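3-deoxy-manno-octulosonate cytidylyltransferase (Escherichia coli, PDB 1H7E) catalyses the transfer of a cytidylyl group from CTP to the eight-carbon sugar KDO, releasing diphosphate and activating the sugar for lipopolysaccharide synthesis. Local coordinates at residues A[137-142]-A[169-174]; A[141-146]-A[157-162]; A[152-157]-A[196-201]. One frame throughout, in Å; residues are numbered along the deposited sequence.

Contact 1 (A[137-142]-A[169-174])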
loop_
_atom_site.group_PDB
_atom_site.type_symbol
_atom_site.label_atom_id
_atom_site.label_comp_id
_atom_site.label_asym_id
_atom_site.label_seq_id
_atom_site.Cartn_x
_atom_site.Cartn_y
_atom_site.Cartn_z
ATOM N N PRO A 137 6.932 -11.544 -10.995
ATOM C CA PRO A 137 6.899 -10.079 -11.078
ATOM C C PRO A 137 6.034 -9.561 -12.214
ATOM O O PRO A 137 5.683 -8.387 -12.231
ATOM C CB PRO A 137 8.374 -9.700 -11.216
ATOM C CG PRO A 137 8.986 -10.921 -11.865
ATOM C CD PRO A 137 8.308 -12.052 -11.147
ATOM N N SER A 138 5.644 -10.454 -13.126
ATOM C CA SER A 138 4.765 -10.098 -14.249
ATOM C C SER A 138 3.296 -10.055 -13.790
ATOM O O SER A 138 2.422 -9.599 -14.523
ATOM C CB SER A 138 4.939 -11.080 -15.420
ATOM O OG SER A 138 4.666 -12.418 -15.018
ATOM N N THR A 139 3.039 -10.552 -12.579
ATOM C CA THR A 139 1.704 -10.535 -11.985
ATOM C C THR A 139 1.706 -9.414 -10.957
ATOM O O THR A 139 2.614 -9.337 -10.136
ATOM C CB THR A 139 1.379 -11.878 -11.313
ATOM O OG1 THR A 139 1.186 -12.851 -12.339
ATOM C CG2 THR A 139 0.102 -11.806 -10.489
ATOM N N VAL A 140 0.716 -8.520 -11.042
ATOM C CA VAL A 140 0.619 -7.386 -10.132
ATOM C C VAL A 140 -0.284 -7.769 -8.964
ATOM O O VAL A 140 -1.395 -8.255 -9.170
ATOM C CB VAL A 140 0.064 -6.117 -10.882
ATOM C CG1 VAL A 140 -0.004 -4.902 -9.955
ATOM C CG2 VAL A 140 0.944 -5.822 -12.085
ATOM N N LYS A 141 0.241 -7.628 -7.746
ATOM C CA LYS A 141 -0.507 -7.935 -6.535
ATOM C C LYS A 141 -1.094 -6.646 -5.971
ATOM O O LYS A 141 -0.567 -5.545 -6.199
ATOM C CB LYS A 141 0.412 -8.585 -5.473
ATOM C CG LYS A 141 0.677 -10.095 -5.667
ATOM C CD LYS A 141 1.501 -10.443 -6.896
ATOM C CE LYS A 141 2.887 -9.789 -6.919
ATOM N NZ LYS A 141 3.778 -10.395 -7.973
ATOM N N VAL A 142 -2.205 -6.782 -5.262
ATOM C CA VAL A 142 -2.816 -5.657 -4.608
ATOM C C VAL A 142 -3.226 -6.098 -3.194
ATOM O O VAL A 142 -3.560 -7.260 -2.972
ATOM C CB VAL A 142 -4.049 -5.102 -5.413
ATOM C CG1 VAL A 142 -5.111 -6.195 -5.630
ATOM C CG2 VAL A 142 -4.658 -3.890 -4.697
ATOM N N TYR A 169 -3.344 -13.892 -1.365
ATOM C CA TYR A 169 -2.930 -13.022 -2.456
ATOM C C TYR A 169 -4.046 -12.683 -3.435
ATOM O O TYR A 169 -4.934 -13.505 -3.689
ATOM C CB TYR A 169 -1.759 -13.659 -3.219
ATOM C CG TYR A 169 -0.523 -13.761 -2.361
ATOM C CD1 TYR A 169 0.298 -12.652 -2.190
ATOM C CD2 TYR A 169 -0.244 -14.922 -1.623
ATOM C CE1 TYR A 169 1.364 -12.674 -1.296
ATOM C CE2 TYR A 169 0.823 -14.957 -0.719
ATOM C CZ TYR A 169 1.618 -13.826 -0.566
ATOM O OH TYR A 169 2.671 -13.810 0.313
ATOM N N LEU A 170 -3.994 -11.449 -3.942
ATOM C CA LEU A 170 -4.956 -10.950 -4.927
ATOM C C LEU A 170 -4.205 -10.442 -6.131
ATOM O O LEU A 170 -3.271 -9.664 -5.998
ATOM C CB LEU A 170 -5.787 -9.791 -4.363
ATOM C CG LEU A 170 -6.762 -10.105 -3.235
ATOM C CD1 LEU A 170 -7.296 -8.815 -2.609
ATOM C CD2 LEU A 170 -7.902 -10.991 -3.763
ATOM N N LYS A 171 -4.585 -10.926 -7.303
ATOM C CA LYS A 171 -3.997 -10.469 -8.540
ATOM C C LYS A 171 -4.870 -9.310 -9.082
ATOM O O LYS A 171 -6.109 -9.395 -9.110
ATOM C CB LYS A 171 -3.987 -11.588 -9.569
ATOM C CG LYS A 171 -3.586 -11.127 -10.960
ATOM C CD LYS A 171 -3.652 -12.277 -11.948
ATOM C CE LYS A 171 -3.138 -11.844 -13.301
ATOM N NZ LYS A 171 -2.858 -13.022 -14.163
ATOM N N HIS A 172 -4.208 -8.246 -9.529
ATOM C CA HIS A 172 -4.895 -7.095 -10.093
ATOM C C HIS A 172 -5.256 -7.413 -11.556
ATOM O O HIS A 172 -4.414 -7.910 -12.314
ATOM C CB HIS A 172 -3.980 -5.875 -10.019
ATOM C CG HIS A 172 -4.510 -4.671 -10.736
ATOM N ND1 HIS A 172 -5.818 -4.245 -10.622
ATOM C CD2 HIS A 172 -3.912 -3.819 -11.600
ATOM C CE1 HIS A 172 -6.002 -3.183 -11.387
ATOM N NE2 HIS A 172 -4.861 -2.904 -11.990
ATOM N N VAL A 173 -6.528 -7.188 -11.909
ATOM C CA VAL A 173 -7.050 -7.394 -13.277
ATOM C C VAL A 173 -7.162 -5.981 -13.861
ATOM O O VAL A 173 -7.956 -5.174 -13.373
ATOM C CB VAL A 173 -8.460 -8.078 -13.254
ATOM C CG1 VAL A 173 -9.029 -8.173 -14.682
ATOM C CG2 VAL A 173 -8.355 -9.482 -12.640
ATOM N N GLY A 174 -6.372 -5.715 -14.902
ATOM C CA GLY A 174 -6.269 -4.405 -15.536
ATOM C C GLY A 174 -7.415 -3.718 -16.253
ATOM O O GLY A 174 -7.203 -3.128 -17.313
HETATM O O HOH W 1 -1.592 -8.737 -13.031
HETATM O O HOH W 2 -2.132 -9.608 -2.598
#

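Contact 2 (A[141-146]-A[157-162])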
loop_
_atom_site.group_PDB
_atom_site.type_symbol
_atom_site.label_atom_id
_atom_site.label_comp_id
_atom_site.label_asym_id
_atom_site.label_seq_id
_atom_site.Cartn_x
_atom_site.Cartn_y
_atom_site.Cartn_z
ATOM N N LYS A 141 0.241 -7.628 -7.746
ATOM C CA LYS A 141 -0.507 -7.935 -6.535
ATOM C C LYS A 141 -1.094 -6.646 -5.971
ATOM O O LYS A 141 -0.567 -5.545 -6.199
ATOM C CB LYS A 141 0.412 -8.585 -5.473
ATOM C CG LYS A 141 0.677 -10.095 -5.667
ATOM C CD LYS A 141 1.501 -10.443 -6.896
ATOM C CE LYS A 141 2.887 -9.789 -6.919
ATOM N NZ LYS A 141 3.778 -10.395 -7.973
ATOM N N VAL A 142 -2.205 -6.782 -5.262
ATOM C CA VAL A 142 -2.816 -5.657 -4.608
ATOM C C VAL A 142 -3.226 -6.098 -3.194
ATOM O O VAL A 142 -3.560 -7.260 -2.972
ATOM C CB VAL A 142 -4.049 -5.102 -5.413
ATOM C CG1 VAL A 142 -5.111 -6.195 -5.630
ATOM C CG2 VAL A 142 -4.658 -3.890 -4.697
ATOM N N VAL A 143 -3.133 -5.179 -2.237
ATOM C CA VAL A 143 -3.560 -5.413 -0.866
ATOM C C VAL A 143 -4.630 -4.352 -0.619
ATOM O O VAL A 143 -4.416 -3.190 -0.974
ATOM C CB VAL A 143 -2.396 -5.229 0.132
ATOM C CG1 VAL A 143 -2.941 -5.291 1.569
ATOM C CG2 VAL A 143 -1.380 -6.341 -0.073
ATOM N N VAL A 144 -5.746 -4.736 0.004
ATOM C CA VAL A 144 -6.863 -3.819 0.245
ATOM C C VAL A 144 -7.261 -3.709 1.705
ATOM O O VAL A 144 -6.922 -4.575 2.497
ATOM C CB VAL A 144 -8.133 -4.259 -0.579
ATOM C CG1 VAL A 144 -7.799 -4.403 -2.083
ATOM C CG2 VAL A 144 -8.683 -5.573 -0.041
ATOM N N ASN A 145 -7.960 -2.635 2.053
ATOM C CA ASN A 145 -8.452 -2.400 3.421
ATOM C C ASN A 145 -9.896 -2.941 3.573
ATOM O O ASN A 145 -10.384 -3.599 2.646
ATOM C CB ASN A 145 -8.318 -0.906 3.830
ATOM C CG ASN A 145 -9.253 0.035 3.066
ATOM O OD1 ASN A 145 -10.151 -0.385 2.347
ATOM N ND2 ASN A 145 -9.016 1.325 3.217
ATOM N N THR A 146 -10.568 -2.714 4.717
ATOM C CA THR A 146 -11.946 -3.234 4.908
ATOM C C THR A 146 -13.005 -2.725 3.923
ATOM O O THR A 146 -14.008 -3.399 3.694
ATOM C CB THR A 146 -12.512 -3.045 6.355
ATOM O OG1 THR A 146 -12.418 -1.670 6.766
ATOM C CG2 THR A 146 -11.781 -3.919 7.322
ATOM N N PRO A 157 5.804 -9.722 -3.933
ATOM C CA PRO A 157 4.705 -10.433 -3.291
ATOM C C PRO A 157 4.297 -9.686 -2.015
ATOM O O PRO A 157 5.097 -9.524 -1.092
ATOM C CB PRO A 157 5.321 -11.801 -2.954
ATOM C CG PRO A 157 6.430 -11.943 -3.940
ATOM C CD PRO A 157 7.021 -10.552 -3.980
ATOM N N ILE A 158 3.081 -9.146 -2.008
ATOM C CA ILE A 158 2.554 -8.470 -0.825
ATOM C C ILE A 158 1.167 -9.105 -0.584
ATOM O O ILE A 158 0.416 -9.319 -1.527
ATOM C CB ILE A 158 2.443 -6.900 -0.998
ATOM C CG1 ILE A 158 1.673 -6.533 -2.270
ATOM C CG2 ILE A 158 3.840 -6.248 -0.996
ATOM C CD1 ILE A 158 1.343 -5.030 -2.332
ATOM N N PRO A 159 0.816 -9.422 0.670
ATOM C CA PRO A 159 1.638 -9.214 1.866
ATOM C C PRO A 159 2.838 -10.173 1.914
ATOM O O PRO A 159 2.813 -11.263 1.314
ATOM C CB PRO A 159 0.648 -9.491 2.998
ATOM C CG PRO A 159 -0.219 -10.571 2.422
ATOM C CD PRO A 159 -0.476 -10.042 1.020
ATOM N N TYR A 160 3.919 -9.729 2.549
ATOM C CA TYR A 160 5.099 -10.575 2.691
ATOM C C TYR A 160 4.666 -11.797 3.522
ATOM O O TYR A 160 3.970 -11.647 4.532
ATOM C CB TYR A 160 6.214 -9.802 3.405
ATOM C CG TYR A 160 7.437 -10.656 3.646
ATOM C CD1 TYR A 160 8.404 -10.811 2.658
ATOM C CD2 TYR A 160 7.600 -11.343 4.852
ATOM C CE1 TYR A 160 9.514 -11.641 2.867
ATOM C CE2 TYR A 160 8.696 -12.168 5.067
ATOM C CZ TYR A 160 9.642 -12.313 4.075
ATOM O OH TYR A 160 10.714 -13.148 4.277
ATOM N N PRO A 161 5.093 -13.012 3.136
ATOM C CA PRO A 161 4.665 -14.179 3.923
ATOM C C PRO A 161 5.512 -14.512 5.169
ATOM O O PRO A 161 6.224 -15.517 5.179
ATOM C CB PRO A 161 4.719 -15.296 2.892
ATOM C CG PRO A 161 5.948 -14.953 2.119
ATOM C CD PRO A 161 5.931 -13.425 1.998
ATOM N N ARG A 162 5.461 -13.664 6.191
ATOM C CA ARG A 162 6.212 -13.914 7.434
ATOM C C ARG A 162 5.554 -15.150 8.086
ATOM O O ARG A 162 6.247 -16.095 8.472
ATOM C CB ARG A 162 6.170 -12.678 8.335
ATOM C CG ARG A 162 6.674 -12.891 9.757
ATOM C CD ARG A 162 8.123 -13.233 9.780
ATOM N NE ARG A 162 8.788 -12.399 10.764
ATOM C CZ ARG A 162 9.981 -11.841 10.589
ATOM N NH1 ARG A 162 10.669 -12.031 9.463
ATOM N NH2 ARG A 162 10.464 -11.044 11.531
HETATM O O HOH W 2 -2.132 -9.608 -2.598
#

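Contact 3 (A[152-157]-A[196-201])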
loop_
_atom_site.group_PDB
_atom_site.type_symbol
_atom_site.label_atom_id
_atom_site.label_comp_id
_atom_site.label_asym_id
_atom_site.label_seq_id
_atom_site.Cartn_x
_atom_site.Cartn_y
_atom_site.Cartn_z
ATOM N N TYR A 152 -1.912 -0.578 -1.801
ATOM C CA TYR A 152 -0.750 -0.503 -2.693
ATOM C C TYR A 152 -0.845 -1.618 -3.736
ATOM O O TYR A 152 -1.549 -2.616 -3.524
ATOM C CB TYR A 152 0.562 -0.635 -1.861
ATOM C CG TYR A 152 1.866 -0.390 -2.617
ATOM C CD1 TYR A 152 2.123 0.839 -3.221
ATOM C CD2 TYR A 152 2.827 -1.395 -2.747
ATOM C CE1 TYR A 152 3.290 1.061 -3.938
ATOM C CE2 TYR A 152 4.014 -1.173 -3.467
ATOM C CZ TYR A 152 4.225 0.060 -4.059
ATOM O OH TYR A 152 5.357 0.297 -4.790
ATOM N N PHE A 153 -0.171 -1.421 -4.876
ATOM C CA PHE A 153 -0.098 -2.400 -5.975
ATOM C C PHE A 153 1.413 -2.630 -6.138
ATOM O O PHE A 153 2.175 -1.666 -6.150
ATOM C CB PHE A 153 -0.584 -1.819 -7.320
ATOM C CG PHE A 153 -2.057 -1.525 -7.385
ATOM C CD1 PHE A 153 -2.565 -0.312 -6.903
ATOM C CD2 PHE A 153 -2.928 -2.455 -7.942
ATOM C CE1 PHE A 153 -3.941 -0.016 -6.964
ATOM C CE2 PHE A 153 -4.310 -2.184 -8.017
ATOM C CZ PHE A 153 -4.814 -0.962 -7.523
ATOM N N SER A 154 1.838 -3.871 -6.330
ATOM C CA SER A 154 3.258 -4.134 -6.488
ATOM C C SER A 154 3.560 -5.404 -7.250
ATOM O O SER A 154 2.730 -6.300 -7.311
ATOM C CB SER A 154 3.924 -4.241 -5.107
ATOM O OG SER A 154 5.345 -4.279 -5.226
ATOM N N ARG A 155 4.759 -5.461 -7.835
ATOM C CA ARG A 155 5.239 -6.655 -8.525
ATOM C C ARG A 155 5.851 -7.556 -7.442
ATOM O O ARG A 155 6.054 -8.736 -7.678
ATOM C CB ARG A 155 6.287 -6.304 -9.582
ATOM C CG ARG A 155 5.670 -5.579 -10.798
ATOM C CD ARG A 155 6.709 -5.230 -11.852
ATOM N NE ARG A 155 6.113 -4.375 -12.875
ATOM C CZ ARG A 155 5.249 -4.792 -13.799
ATOM N NH1 ARG A 155 4.877 -6.066 -13.862
ATOM N NH2 ARG A 155 4.683 -3.911 -14.606
ATOM N N SER A 156 6.144 -6.987 -6.269
ATOM C CA SER A 156 6.672 -7.785 -5.142
ATOM C C SER A 156 5.523 -8.532 -4.488
ATOM O O SER A 156 4.385 -8.053 -4.462
ATOM C CB SER A 156 7.275 -6.925 -4.029
ATOM O OG SER A 156 8.498 -6.335 -4.386
ATOM N N PRO A 157 5.804 -9.722 -3.933
ATOM C CA PRO A 157 4.705 -10.433 -3.291
ATOM C C PRO A 157 4.297 -9.686 -2.015
ATOM O O PRO A 157 5.097 -9.524 -1.092
ATOM C CB PRO A 157 5.321 -11.801 -2.954
ATOM C CG PRO A 157 6.430 -11.943 -3.940
ATOM C CD PRO A 157 7.021 -10.552 -3.980
ATOM N N GLN A 196 7.531 4.913 -11.354
ATOM C CA GLN A 196 8.725 4.748 -12.186
ATOM C C GLN A 196 9.543 3.518 -11.840
ATOM O O GLN A 196 10.074 2.855 -12.724
ATOM C CB GLN A 196 9.614 5.971 -12.062
ATOM C CG GLN A 196 8.948 7.232 -12.567
ATOM C CD GLN A 196 9.818 8.456 -12.369
ATOM O OE1 GLN A 196 10.418 8.661 -11.300
ATOM N NE2 GLN A 196 9.891 9.282 -13.398
ATOM N N ALA A 197 9.691 3.260 -10.546
ATOM C CA ALA A 197 10.429 2.092 -10.073
ATOM C C ALA A 197 9.732 0.780 -10.468
ATOM O O ALA A 197 10.350 -0.121 -11.022
ATOM C CB ALA A 197 10.607 2.202 -8.519
ATOM N N GLU A 198 8.424 0.690 -10.225
ATOM C CA GLU A 198 7.650 -0.527 -10.515
ATOM C C GLU A 198 7.163 -0.641 -11.949
ATOM O O GLU A 198 6.835 -1.739 -12.419
ATOM C CB GLU A 198 6.412 -0.576 -9.609
ATOM C CG GLU A 198 6.683 -0.591 -8.096
ATOM C CD GLU A 198 6.231 -1.879 -7.441
ATOM O OE1 GLU A 198 5.905 -2.838 -8.169
ATOM O OE2 GLU A 198 6.216 -1.935 -6.203
ATOM N N SER A 199 7.066 0.506 -12.619
ATOM C CA SER A 199 6.541 0.578 -13.984
ATOM C C SER A 199 5.053 0.172 -13.912
ATOM O O SER A 199 4.606 -0.761 -14.578
ATOM C CB SER A 199 7.346 -0.335 -14.924
ATOM O OG SER A 199 7.161 0.040 -16.274
ATOM N N LEU A 200 4.311 0.851 -13.036
ATOM C CA LEU A 200 2.865 0.606 -12.827
ATOM C C LEU A 200 2.193 1.972 -12.833
ATOM O O LEU A 200 2.284 2.750 -11.869
ATOM C CB LEU A 200 2.573 -0.106 -11.490
ATOM C CG LEU A 200 3.018 -1.567 -11.350
ATOM C CD1 LEU A 200 2.805 -2.071 -9.898
ATOM C CD2 LEU A 200 2.274 -2.428 -12.377
ATOM N N GLU A 201 1.512 2.264 -13.935
ATOM C CA GLU A 201 0.873 3.556 -14.098
ATOM C C GLU A 201 -0.154 3.921 -13.049
ATOM O O GLU A 201 -0.271 5.095 -12.685
ATOM C CB GLU A 201 0.239 3.663 -15.482
ATOM C CG GLU A 201 0.190 5.109 -15.951
ATOM C CD GLU A 201 -0.610 5.328 -17.232
ATOM O OE1 GLU A 201 -0.932 4.347 -17.948
ATOM O OE2 GLU A 201 -0.911 6.513 -17.523
#

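Contact 1 (A[137-142]-A[169-174])
Val140 and Val142 bond His172 and Leu170 through their backbones where the small hairpin strand 141-144 meets strand 169-179 of the large mixed sheet in this GT-A-like cytidylyltransferase. Between them the backbones of Lys141 and Lys171 pair in a single beta bridge, CA atoms 4.8 Å apart. The short runs 139-142 and 169-172 are directed about 101° apart, consistent with an isolated bridge. A hydrogen bond lies on each side of the pair: His172 N reaches Val140 O at 2.8 Å in a nearly straight bond (173° at the hydrogen), and Val142 N reaches Leu170 O at a longer 3.2 Å. Packing is close on the Val142 side. CG1 of Val142 sits between its own backbone N and carbonyl carbon (chi1 58°), which turns it onto Leu170, and CG1 meets Leu170 CB at 3.9 Å. Next to the bridge Val140 and His172 lie side by side and point the same way, while the His172 ring goes on to bond Leu125 O and Tyr176 OH. Lys141 bends twice along its chain, passes obliquely by the Tyr169 ring, and curls back until NZ donates to Thr139 O at 2.7 Å; Ala134 O and Arg155 O share the same ammonium group. With an alanine here those three carbonyls would probably lose their common donor, and the chain before the bridge would be held less firmly. The contact is looser at Thr139 and Lys171. Thr139 CG2 touches the extended Lys171 chain at CG, 3.8 Å away, the two side chains crossing at about a right angle with both residues partly exposed. Water enters here instead of a direct backbone bond: one molecule accepts from Val140 N at 3.1 Å and donates to His172 O at 3.0 Å.

Contact 2 (A[141-146]-A[157-162])
Strand 141-144, the first arm of a two-stranded antiparallel hairpin, packs Lys141 and Val143 against the proline-rich loop that leaves the second arm, with Ile158 as the main partner. CG1 of Ile158 fits between them, 3.8 Å from Val143 CG2 and 4.0 Å from Lys141 CB. Its first torsion explains the fit: at chi1 52° CG1 stands between the backbone N and the carbonyl carbon of its own residue, which swings that branch to the strand, although CB does not aim there. CD1 also lies against that valine methyl, the Val143 and Ile158 side chains meeting at a slant. Val143 CG2 also meets CD of Pro159 at 4.0 Å. At the other end Lys141 CE passes 4.1 Å from Pro157 CA, adding aliphatic contact from a residue whose ammonium group bonds Thr139 O. The loop contains a cis peptide bond between Ile158 and Pro159, and further on an inverse gamma turn centred on Pro161, closed by Arg162 N bonding Tyr160 O at 3.0 Å. Across the contact the grip is apolar, and a single water lies 2.8 Å from Val142 O and equally 2.8 Å from Ile158 O, within hydrogen-bonding distance of both, though more acceptors surround it than it has protons to give. Pro159 O is held from another quarter by Tyr169 OH. Beyond the hairpin the second subunit closes in: Pro194 of that subunit packs on Val143, Tyr152 of that subunit packs on Pro159, and Glu198 OE2 of the same neighbour accepts from Tyr160 N.

Contact 3 (A[152-157]-A[196-201])
Glu198, near the C-terminal end of helix 193-198, reaches into the end of strand 150-154 and gathers donors from Tyr152, Ser154 and Arg155. OE2 takes Ser154 OG at 2.7 Å on its syn lone pair, and Tyr152 OH at 2.8 Å on the anti side, 33° out of the carboxylate plane. OE1 uses its own syn lone pair for Arg155 N at 2.9 Å. A bend at chi2 (-115°) turns the carboxylate to meet all three. Arg155 returns the grip, its extended chain sliding past the glutamate in the opposite direction: NE donates to Glu198 O at 2.8 Å, nearly along the C=O axis, and NH2 reaches Ser199 O at 3.2 Å from above that carbonyl's plane. Both acceptors lie at the edge of the guanidinium, and Leu200 CD2 covers one of its faces, 3.6 Å from NH2.

Further out, Ser154 OG is positioned by an ST turn, accepting from Ser156 N at 3.0 Å. Leu200 CD1 packs beside Phe153 O, a buried carbonyl with no hydrogen-bond partner. Arg155 NH1 bonds Pro137 O, although Arg162 NH2 of the second subunit comes close with like charge, and Tyr160 N of that subunit adds another donor to Glu198 OE2. So many donors on a buried carboxylate would be expected to stabilise its negative charge, while the arginine, bonded to two carbonyls near the end of the helix, probably offsets the partial negative charge that collects there.

The three contacts form one neighbourhood on the same side of the chain's centre: the centres of contacts 1 and 2 are about 10 Å apart, those of 1 and 3 about 9 Å, and those of 2 and 3 about 13 Å. Contacts 1 and 2 both use strand 141-144, and contact 3 takes up the neighbouring strand 150-154 of the same hairpin. Along the chain, contact 3 interlaces with the other two. The hairpin is thus joined to the main sheet through 169-174, to its own exit loop through 157-162, and to the end of helix 193-198, linking the sheet to elements that meet the second subunit of the homodimer.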